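Local coordinates for uncharacterized protein YLR132C (Kluyveromyces marxianus, PDB 6PFQ) that is a Usb1-type U6 snRNA phosphodiesterase of the 2H superfamily, probably acting as an exoribonuclease on U6 snRNA, at residues L12-M26 and L193-A207. Sequence-based numbering, arbitrary orientation.
Sequences LFLELRLDSKQQQIM and LLRANLQFRCHELKA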
ATOM      1  N   LEU A  12       9.504  -5.523   1.030  1.00 30.38           N
ATOM      2  CA  LEU A  12       9.841  -4.418   1.923  1.00 29.05           C
ATOM      3  C   LEU A  12       8.657  -3.472   2.049  1.00 29.15           C
ATOM      4  O   LEU A  12       7.973  -3.209   1.060  1.00 26.38           O
ATOM      5  CB  LEU A  12      11.028  -3.626   1.382  1.00 30.99           C
ATOM      6  CG  LEU A  12      12.287  -4.451   1.634  1.00 51.19           C
ATOM      7  CD1 LEU A  12      13.351  -4.162   0.570  1.00 59.59           C
ATOM      8  CD2 LEU A  12      12.788  -4.169   3.045  1.00 47.35           C
ATOM      9  N   PHE A  13       8.427  -2.933   3.248  1.00 28.55           N
ATOM     10  CA  PHE A  13       7.296  -2.027   3.430  1.00 30.28           C
ATOM     11  C   PHE A  13       7.517  -1.164   4.666  1.00 27.28           C
ATOM     12  O   PHE A  13       8.426  -1.404   5.456  1.00 29.13           O
ATOM     13  CB  PHE A  13       5.968  -2.787   3.568  1.00 26.78           C
ATOM     14  CG  PHE A  13       5.951  -3.804   4.699  1.00 33.87           C
ATOM     15  CD1 PHE A  13       6.536  -5.056   4.541  1.00 34.08           C
ATOM     16  CD2 PHE A  13       5.290  -3.521   5.898  1.00 25.89           C
ATOM     17  CE1 PHE A  13       6.484  -6.008   5.585  1.00 32.76           C
ATOM     18  CE2 PHE A  13       5.232  -4.453   6.925  1.00 28.31           C
ATOM     19  CZ  PHE A  13       5.806  -5.687   6.767  1.00 28.76           C
ATOM     20  N   LEU A  14       6.717  -0.094   4.760  1.00 27.28           N
ATOM     21  CA  LEU A  14       6.579   0.761   5.941  1.00 26.92           C
ATOM     22  C   LEU A  14       5.287   0.384   6.645  1.00 28.77           C
ATOM     23  O   LEU A  14       4.274   0.109   5.995  1.00 27.25           O
ATOM     24  CB  LEU A  14       6.494   2.261   5.576  1.00 29.01           C
ATOM     25  CG  LEU A  14       7.597   2.942   4.791  1.00 29.50           C
ATOM     26  CD1 LEU A  14       7.335   4.401   4.672  1.00 31.17           C
ATOM     27  CD2 LEU A  14       8.920   2.736   5.539  1.00 39.24           C
ATOM     28  N   GLU A  15       5.306   0.387   7.964  1.00 31.25           N
ATOM     29  CA  GLU A  15       4.120   0.071   8.759  1.00 28.81           C
ATOM     30  C   GLU A  15       3.611   1.344   9.423  1.00 27.86           C
ATOM     31  O   GLU A  15       4.405   2.098  10.004  1.00 29.48           O
ATOM     32  CB  GLU A  15       4.474  -0.991   9.806  1.00 36.78           C
ATOM     33  CG  GLU A  15       3.392  -1.313  10.754  1.00 38.90           C
ATOM     34  CD  GLU A  15       3.875  -2.317  11.793  1.00 44.53           C
ATOM     35  OE1 GLU A  15       3.860  -3.525  11.486  1.00 43.27           O
ATOM     36  OE2 GLU A  15       4.297  -1.870  12.874  1.00 44.53           O
ATOM     37  N   LEU A  16       2.300   1.594   9.312  1.00 31.33           N
ATOM     38  CA  LEU A  16       1.647   2.825   9.777  1.00 24.88           C
ATOM     39  C   LEU A  16       0.604   2.462  10.832  1.00 30.25           C
ATOM     40  O   LEU A  16      -0.477   1.957  10.504  1.00 28.78           O
ATOM     41  CB  LEU A  16       0.970   3.585   8.622  1.00 23.74           C
ATOM     42  CG  LEU A  16       1.790   3.736   7.343  1.00 28.30           C
ATOM     43  CD1 LEU A  16       0.914   4.436   6.298  1.00 27.63           C
ATOM     44  CD2 LEU A  16       3.058   4.574   7.635  1.00 27.83           C
ATOM     45  N   ARG A  17       0.920   2.700  12.097  1.00 33.11           N
ATOM     46  CA  ARG A  17      -0.034   2.436  13.165  1.00 30.90           C
ATOM     47  C   ARG A  17      -0.855   3.693  13.396  1.00 31.98           C
ATOM     48  O   ARG A  17      -0.290   4.767  13.614  1.00 38.10           O
ATOM     49  CB  ARG A  17       0.691   1.977  14.429  1.00 35.30           C
ATOM     50  CG  ARG A  17       1.454   0.640  14.222  1.00 34.91           C
ATOM     51  CD  ARG A  17       2.337   0.278  15.431  1.00 39.94           C
ATOM     52  NE  ARG A  17       1.583   0.483  16.662  1.00 50.41           N
ATOM     53  CZ  ARG A  17       0.857  -0.472  17.244  1.00 51.52           C
ATOM     54  NH1 ARG A  17       0.802  -1.688  16.709  1.00 41.26           N
ATOM     55  NH2 ARG A  17       0.179  -0.208  18.344  1.00 48.76           N
ATOM     56  N   LEU A  18      -2.179   3.569  13.280  1.00 32.90           N
ATOM     57  CA  LEU A  18      -3.085   4.707  13.421  1.00 28.67           C
ATOM     58  C   LEU A  18      -3.409   4.964  14.880  1.00 34.55           C
ATOM     59  O   LEU A  18      -3.616   4.029  15.661  1.00 36.31           O
ATOM     60  CB  LEU A  18      -4.401   4.468  12.663  1.00 27.96           C
ATOM     61  CG  LEU A  18      -4.433   4.722  11.151  1.00 29.51           C
ATOM     62  CD1 LEU A  18      -3.428   3.855  10.410  1.00 37.94           C
ATOM     63  CD2 LEU A  18      -5.841   4.513  10.650  1.00 30.47           C
ATOM     64  N   ASP A  19      -3.458   6.228  15.243  1.00 39.31           N
ATOM     65  CA  ASP A  19      -3.918   6.561  16.574  1.00 39.88           C
ATOM     66  C   ASP A  19      -5.433   6.623  16.572  1.00 37.44           C
ATOM     67  O   ASP A  19      -6.089   6.457  15.543  1.00 34.14           O
ATOM     68  CB  ASP A  19      -3.306   7.877  17.063  1.00 33.21           C
ATOM     69  CG  ASP A  19      -3.753   9.084  16.258  1.00 38.21           C
ATOM     70  OD1 ASP A  19      -4.800   9.081  15.592  1.00 46.59           O
ATOM     71  OD2 ASP A  19      -3.047  10.093  16.316  1.00 48.12           O
ATOM     72  N   SER A  20      -5.994   6.874  17.756  1.00 35.51           N
ATOM     73  CA  SER A  20      -7.443   6.877  17.910  1.00 38.77           C
ATOM     74  C   SER A  20      -8.120   7.869  16.971  1.00 41.09           C
ATOM     75  O   SER A  20      -9.136   7.542  16.341  1.00 38.37           O
ATOM     76  CB  SER A  20      -7.790   7.190  19.366  1.00 42.27           C
ATOM     77  OG  SER A  20      -9.177   7.280  19.492  1.00 57.33           O
ATOM     78  N   LYS A  21      -7.577   9.089  16.859  1.00 39.20           N
ATOM     79  CA  LYS A  21      -8.214  10.078  15.992  1.00 36.70           C
ATOM     80  C   LYS A  21      -8.168   9.642  14.525  1.00 30.16           C
ATOM     81  O   LYS A  21      -9.152   9.791  13.798  1.00 34.28           O
ATOM     82  CB  LYS A  21      -7.550  11.443  16.130  1.00 37.29           C
ATOM     83  CG  LYS A  21      -8.173  12.462  15.187  1.00 41.71           C
ATOM     84  CD  LYS A  21      -7.743  13.897  15.463  1.00 63.45           C
ATOM     85  CE  LYS A  21      -8.751  14.880  14.872  1.00 70.58           C
ATOM     86  NZ  LYS A  21     -10.176  14.467  15.110  1.00 71.66           N
ATOM     87  N   GLN A  22      -7.036   9.112  14.085  1.00 30.94           N
ATOM     88  CA  GLN A  22      -6.932   8.658  12.700  1.00 31.65           C
ATOM     89  C   GLN A  22      -7.899   7.501  12.431  1.00 32.80           C
ATOM     90  O   GLN A  22      -8.494   7.400  11.350  1.00 28.98           O
ATOM     91  CB  GLN A  22      -5.487   8.255  12.438  1.00 27.54           C
ATOM     92  CG  GLN A  22      -4.533   9.449  12.520  1.00 26.94           C
ATOM     93  CD  GLN A  22      -3.114   8.997  12.463  1.00 33.58           C
ATOM     94  OE1 GLN A  22      -2.754   8.011  13.100  1.00 34.47           O
ATOM     95  NE2 GLN A  22      -2.300   9.671  11.653  1.00 33.01           N
ATOM     96  N   GLN A  23      -8.063   6.605  13.396  1.00 30.63           N
ATOM     97  CA  GLN A  23      -9.019   5.514  13.203  1.00 32.02           C
ATOM     98  C   GLN A  23     -10.429   6.042  12.990  1.00 34.79           C
ATOM     99  O   GLN A  23     -11.160   5.540  12.122  1.00 30.32           O
ATOM    100  CB  GLN A  23      -8.983   4.562  14.404  1.00 31.59           C
ATOM    101  CG  GLN A  23      -7.653   3.852  14.579  1.00 36.63           C
ATOM    102  CD  GLN A  23      -7.533   3.197  15.972  1.00 49.96           C
ATOM    103  OE1 GLN A  23      -8.532   3.022  16.674  1.00 50.05           O
ATOM    104  NE2 GLN A  23      -6.306   2.868  16.376  1.00 48.47           N
ATOM    105  N   GLN A  24     -10.826   7.061  13.777  1.00 31.36           N
ATOM    106  CA  GLN A  24     -12.184   7.603  13.691  1.00 32.95           C
ATOM    107  C   GLN A  24     -12.398   8.351  12.394  1.00 33.77           C
ATOM    108  O   GLN A  24     -13.505   8.330  11.831  1.00 32.31           O
ATOM    109  CB  GLN A  24     -12.458   8.553  14.862  1.00 39.05           C
ATOM    110  CG  GLN A  24     -12.235   7.943  16.214  1.00 55.43           C
ATOM    111  CD  GLN A  24     -12.434   8.954  17.330  1.00 65.10           C
ATOM    112  OE1 GLN A  24     -13.003  10.030  17.116  1.00 69.45           O
ATOM    113  NE2 GLN A  24     -11.960   8.619  18.519  1.00 60.37           N
ATOM    114  N   ILE A  25     -11.365   9.074  11.938  1.00 30.21           N
ATOM    115  CA  ILE A  25     -11.446   9.720  10.631  1.00 33.19           C
ATOM    116  C   ILE A  25     -11.607   8.663   9.542  1.00 30.48           C
ATOM    117  O   ILE A  25     -12.441   8.792   8.641  1.00 25.69           O
ATOM    118  CB  ILE A  25     -10.212  10.619  10.426  1.00 30.38           C
ATOM    119  CG1 ILE A  25     -10.374  11.840  11.351  1.00 31.88           C
ATOM    120  CG2 ILE A  25     -10.055  11.074   8.961  1.00 23.86           C
ATOM    121  CD1 ILE A  25      -9.201  12.709  11.372  1.00 41.55           C
ATOM    122  N   MET A  26     -10.860   7.578   9.628  1.00 28.45           N
ATOM    123  CA  MET A  26     -10.997   6.601   8.546  1.00 27.06           C
ATOM    124  C   MET A  26     -12.363   5.908   8.593  1.00 30.80           C
ATOM    125  O   MET A  26     -12.947   5.630   7.540  1.00 27.30           O
ATOM    126  CB  MET A  26      -9.859   5.575   8.600  1.00 28.60           C
ATOM    127  CG  MET A  26      -8.475   6.163   8.171  1.00 27.99           C
ATOM    128  SD  MET A  26      -8.579   7.196   6.639  1.00 28.11           S
ATOM    129  CE  MET A  26      -9.383   5.981   5.522  1.00 24.26           C
ATOM    130  N   LEU A 193      -9.883  16.220   4.906  1.00 28.19           N
ATOM    131  CA  LEU A 193      -9.786  15.746   6.281  1.00 30.26           C
ATOM    132  C   LEU A 193      -8.827  14.561   6.384  1.00 27.34           C
ATOM    133  O   LEU A 193      -8.030  14.465   7.323  1.00 27.40           O
ATOM    134  CB  LEU A 193     -11.184  15.358   6.777  1.00 30.96           C
ATOM    135  CG  LEU A 193     -11.269  14.675   8.142  1.00 29.26           C
ATOM    136  CD1 LEU A 193     -11.095  15.743   9.273  1.00 33.38           C
ATOM    137  CD2 LEU A 193     -12.591  13.924   8.301  1.00 29.61           C
ATOM    138  N   LEU A 194      -8.918  13.619   5.438  1.00 24.40           N
ATOM    139  CA  LEU A 194      -8.010  12.480   5.492  1.00 24.93           C
ATOM    140  C   LEU A 194      -6.570  12.948   5.328  1.00 28.72           C
ATOM    141  O   LEU A 194      -5.695  12.595   6.138  1.00 26.59           O
ATOM    142  CB  LEU A 194      -8.399  11.459   4.415  1.00 25.18           C
ATOM    143  CG  LEU A 194      -7.544  10.203   4.303  1.00 25.56           C
ATOM    144  CD1 LEU A 194      -8.367   9.114   3.609  1.00 26.85           C
ATOM    145  CD2 LEU A 194      -6.278  10.481   3.463  1.00 28.41           C
ATOM    146  N   ARG A 195      -6.293  13.735   4.272  1.00 25.66           N
ATOM    147  CA  ARG A 195      -4.898  14.132   4.028  1.00 28.82           C
ATOM    148  C   ARG A 195      -4.341  14.953   5.193  1.00 29.11           C
ATOM    149  O   ARG A 195      -3.152  14.861   5.505  1.00 28.09           O
ATOM    150  CB  ARG A 195      -4.771  14.944   2.731  1.00 27.25           C
ATOM    151  CG  ARG A 195      -5.112  14.110   1.455  1.00 28.84           C
ATOM    152  CD  ARG A 195      -4.806  14.885   0.166  1.00 27.59           C
ATOM    153  NE  ARG A 195      -5.595  16.102   0.100  1.00 26.81           N
ATOM    154  CZ  ARG A 195      -6.647  16.315  -0.689  1.00 28.73           C
ATOM    155  NH1 ARG A 195      -7.061  15.398  -1.529  1.00 26.56           N
ATOM    156  NH2 ARG A 195      -7.293  17.475  -0.626  1.00 35.65           N
ATOM    157  N   ALA A 196      -5.174  15.758   5.855  1.00 25.20           N
ATOM    158  CA  ALA A 196      -4.625  16.569   6.938  1.00 28.24           C
ATOM    159  C   ALA A 196      -4.233  15.701   8.130  1.00 34.88           C
ATOM    160  O   ALA A 196      -3.330  16.055   8.892  1.00 36.85           O
ATOM    161  CB  ALA A 196      -5.636  17.652   7.357  1.00 30.18           C
ATOM    162  N   ASN A 197      -4.882  14.558   8.310  1.00 31.19           N
ATOM    163  CA  ASN A 197      -4.717  13.803   9.543  1.00 33.64           C
ATOM    164  C   ASN A 197      -3.958  12.488   9.407  1.00 33.72           C
ATOM    165  O   ASN A 197      -3.432  11.991  10.414  1.00 29.67           O
ATOM    166  CB  ASN A 197      -6.092  13.500  10.122  1.00 31.65           C
ATOM    167  CG  ASN A 197      -6.700  14.708  10.754  1.00 39.79           C
ATOM    168  OD1 ASN A 197      -6.389  15.013  11.896  1.00 39.43           O
ATOM    169  ND2 ASN A 197      -7.534  15.436  10.004  1.00 32.11           N
ATOM    170  N   LEU A 198      -3.942  11.889   8.218  1.00 27.79           N
ATOM    171  CA  LEU A 198      -3.307  10.584   8.008  1.00 26.43           C
ATOM    172  C   LEU A 198      -1.857  10.831   7.592  1.00 32.75           C
ATOM    173  O   LEU A 198      -1.447  10.693   6.428  1.00 27.05           O
ATOM    174  CB  LEU A 198      -4.099   9.755   6.981  1.00 21.60           C
ATOM    175  CG  LEU A 198      -5.241   8.881   7.585  1.00 26.48           C
ATOM    176  CD1 LEU A 198      -4.665   7.769   8.484  1.00 26.37           C
ATOM    177  CD2 LEU A 198      -6.289   9.709   8.354  1.00 23.79           C
ATOM    178  N   GLN A 199      -1.085  11.296   8.573  1.00 28.04           N
ATOM    179  CA  GLN A 199       0.335  11.546   8.397  1.00 25.40           C
ATOM    180  C   GLN A 199       1.103  10.810   9.490  1.00 34.39           C
ATOM    181  O   GLN A 199       0.595  10.619  10.601  1.00 32.20           O
ATOM    182  CB  GLN A 199       0.667  13.044   8.430  1.00 28.76           C
ATOM    183  CG  GLN A 199      -0.258  13.848   7.520  1.00 37.75           C
ATOM    184  CD  GLN A 199       0.221  15.261   7.291  1.00 41.12           C
ATOM    185  OE1 GLN A 199       1.354  15.604   7.628  1.00 37.20           O
ATOM    186  NE2 GLN A 199      -0.645  16.094   6.700  1.00 37.15           N
ATOM    187  N   PHE A 200       2.317  10.378   9.142  1.00 30.49           N
ATOM    188  CA  PHE A 200       3.115   9.486   9.968  1.00 32.16           C
ATOM    189  C   PHE A 200       4.596   9.826   9.805  1.00 32.62           C
ATOM    190  O   PHE A 200       5.025  10.382   8.791  1.00 27.88           O
ATOM    191  CB  PHE A 200       2.880   8.008   9.593  1.00 29.98           C
ATOM    192  CG  PHE A 200       1.435   7.609   9.556  1.00 32.86           C
ATOM    193  CD1 PHE A 200       0.687   7.776   8.403  1.00 29.64           C
ATOM    194  CD2 PHE A 200       0.828   7.052  10.669  1.00 30.63           C
ATOM    195  CE1 PHE A 200      -0.652   7.420   8.361  1.00 26.73           C
ATOM    196  CE2 PHE A 200      -0.520   6.698  10.634  1.00 30.32           C
ATOM    197  CZ  PHE A 200      -1.253   6.885   9.479  1.00 30.25           C
ATOM    198  N   ARG A 201       5.393   9.447  10.801  1.00 31.00           N
ATOM    199  CA  ARG A 201       6.846   9.458  10.653  1.00 31.96           C
ATOM    200  C   ARG A 201       7.354   8.073  11.001  1.00 39.68           C
ATOM    201  O   ARG A 201       7.073   7.573  12.096  1.00 36.90           O
ATOM    202  CB  ARG A 201       7.510  10.499  11.553  1.00 36.41           C
ATOM    203  CG  ARG A 201       9.027  10.613  11.337  1.00 40.06           C
ATOM    204  CD  ARG A 201       9.617  11.913  11.922  1.00 39.07           C
ATOM    205  NE  ARG A 201       9.254  13.094  11.146  1.00 44.91           N
ATOM    206  CZ  ARG A 201       9.817  13.449   9.988  1.00 46.77           C
ATOM    207  NH1 ARG A 201      10.784  12.715   9.430  1.00 39.98           N
ATOM    208  NH2 ARG A 201       9.399  14.541   9.375  1.00 51.67           N
ATOM    209  N   CYS A 202       8.056   7.430  10.067  1.00 34.41           N
ATOM    210  CA  CYS A 202       8.512   6.054  10.272  1.00 30.03           C
ATOM    211  C   CYS A 202       9.991   6.085  10.619  1.00 33.07           C
ATOM    212  O   CYS A 202      10.761   6.730   9.917  1.00 35.49           O
ATOM    213  CB  CYS A 202       8.284   5.202   9.016  1.00 32.98           C
ATOM    214  SG  CYS A 202       6.530   5.148   8.612  1.00 41.22           S
ATOM    215  N   HIS A 203      10.388   5.391  11.698  1.00 36.99           N
ATOM    216  CA  HIS A 203      11.801   5.332  12.079  1.00 34.14           C
ATOM    217  C   HIS A 203      12.462   3.998  11.710  1.00 38.11           C
ATOM    218  O   HIS A 203      13.623   3.763  12.066  1.00 35.37           O
ATOM    219  CB  HIS A 203      11.956   5.616  13.578  1.00 39.53           C
ATOM    220  CG  HIS A 203      11.560   7.013  13.965  1.00 45.82           C
ATOM    221  ND1 HIS A 203      10.255   7.371  14.237  1.00 49.70           N
ATOM    222  CD2 HIS A 203      12.295   8.141  14.110  1.00 49.87           C
ATOM    223  CE1 HIS A 203      10.204   8.657  14.538  1.00 49.78           C
ATOM    224  NE2 HIS A 203      11.428   9.151  14.463  1.00 47.49           N
ATOM    225  N   GLU A 204      11.764   3.150  10.965  1.00 38.15           N
ATOM    226  CA  GLU A 204      12.254   1.847  10.556  1.00 43.55           C
ATOM    227  C   GLU A 204      11.425   1.405   9.360  1.00 36.49           C
ATOM    228  O   GLU A 204      10.315   1.887   9.156  1.00 35.35           O
ATOM    229  CB  GLU A 204      12.110   0.836  11.685  1.00 41.73           C
ATOM    230  CG  GLU A 204      10.643   0.668  12.089  1.00 37.41           C
ATOM    231  CD  GLU A 204      10.482   0.057  13.462  1.00 54.72           C
ATOM    232  OE1 GLU A 204      11.463   0.093  14.232  1.00 55.71           O
ATOM    233  OE2 GLU A 204       9.392  -0.479  13.755  1.00 50.30           O
ATOM    234  N   LEU A 205      11.995   0.514   8.563  1.00 31.15           N
ATOM    235  CA  LEU A 205      11.293  -0.282   7.567  1.00 30.55           C
ATOM    236  C   LEU A 205      11.043  -1.671   8.145  1.00 34.93           C
ATOM    237  O   LEU A 205      11.634  -2.067   9.155  1.00 41.80           O
ATOM    238  CB  LEU A 205      12.111  -0.445   6.274  1.00 37.13           C
ATOM    239  CG  LEU A 205      12.821   0.695   5.537  1.00 48.60           C
ATOM    240  CD1 LEU A 205      12.944   0.365   4.066  1.00 50.15           C
ATOM    241  CD2 LEU A 205      12.148   2.015   5.737  1.00 50.15           C
ATOM    242  N   LYS A 206      10.185  -2.421   7.462  1.00 32.49           N
ATOM    243  CA  LYS A 206       9.952  -3.832   7.733  1.00 33.74           C
ATOM    244  C   LYS A 206      10.265  -4.631   6.481  1.00 35.04           C
ATOM    245  O   LYS A 206      10.077  -4.147   5.366  1.00 30.63           O
ATOM    246  CB  LYS A 206       8.503  -4.075   8.087  1.00 35.56           C
ATOM    247  CG  LYS A 206       8.000  -3.232   9.234  1.00 38.04           C
ATOM    248  CD  LYS A 206       8.375  -3.826  10.554  1.00 38.22           C
ATOM    249  CE  LYS A 206       7.730  -3.012  11.662  1.00 42.18           C
ATOM    250  NZ  LYS A 206       7.925  -3.630  12.967  1.00 46.43           N
ATOM    251  N   ALA A 207      10.666  -5.881   6.657  1.00 34.67           N
ATOM    252  CA  ALA A 207      10.795  -6.797   5.528  1.00 43.02           C
ATOM    253  C   ALA A 207      10.133  -8.108   5.909  1.00 45.57           C
ATOM    254  O   ALA A 207      10.414  -8.650   6.981  1.00 46.03           O
ATOM    255  CB  ALA A 207      12.256  -7.035   5.154  1.00 46.34           C
TER
HETATM  256  O   HOH W   1       7.721   0.713   9.318  1.00 37.09           O
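The F200 ring lies between L16 and Q22. L16 CB sits over the centre of one face, 3.9 Å from the ring centroid, a CH-pi contact. Q22 NE2 lies over the opposite face, its amide plane turned 43° from the ring. R17 O is at the ring edge. The F13 ring takes K206 CB over one face, offset toward the rim. F13 CG stands between the backbone N and the carbonyl carbon (chi1 57°), which folds the ring over K206.

The Q22 amide is held from both ends. NE2 gives N197 O a straight bond of 2.9 Å, in the amide plane, and Q199 O a weak one. OE1 accepts from D19 N on a lone pair, and D19 OD1 takes Q22 N at 2.7 Å, completing a capping box. A leucine here would probably leave N197 O without this donor at the helix end and D19 N without its side-chain acceptor.

Nearby, I25 CD1 presses on N197 CG at 3.3 Å, and M26 SD meets L194 CD1. N197 ND2 bonds back to L193 O.

At the other end, F13 and K206 form an antiparallel hydrogen-bonded pair. A water links E15 N to E204 O. The contact joins both lobes of the 2H phosphodiesterase fold, pairing central strands of one sheet beside the UMP-binding H60 and packing antiparallel helices in the other lobe.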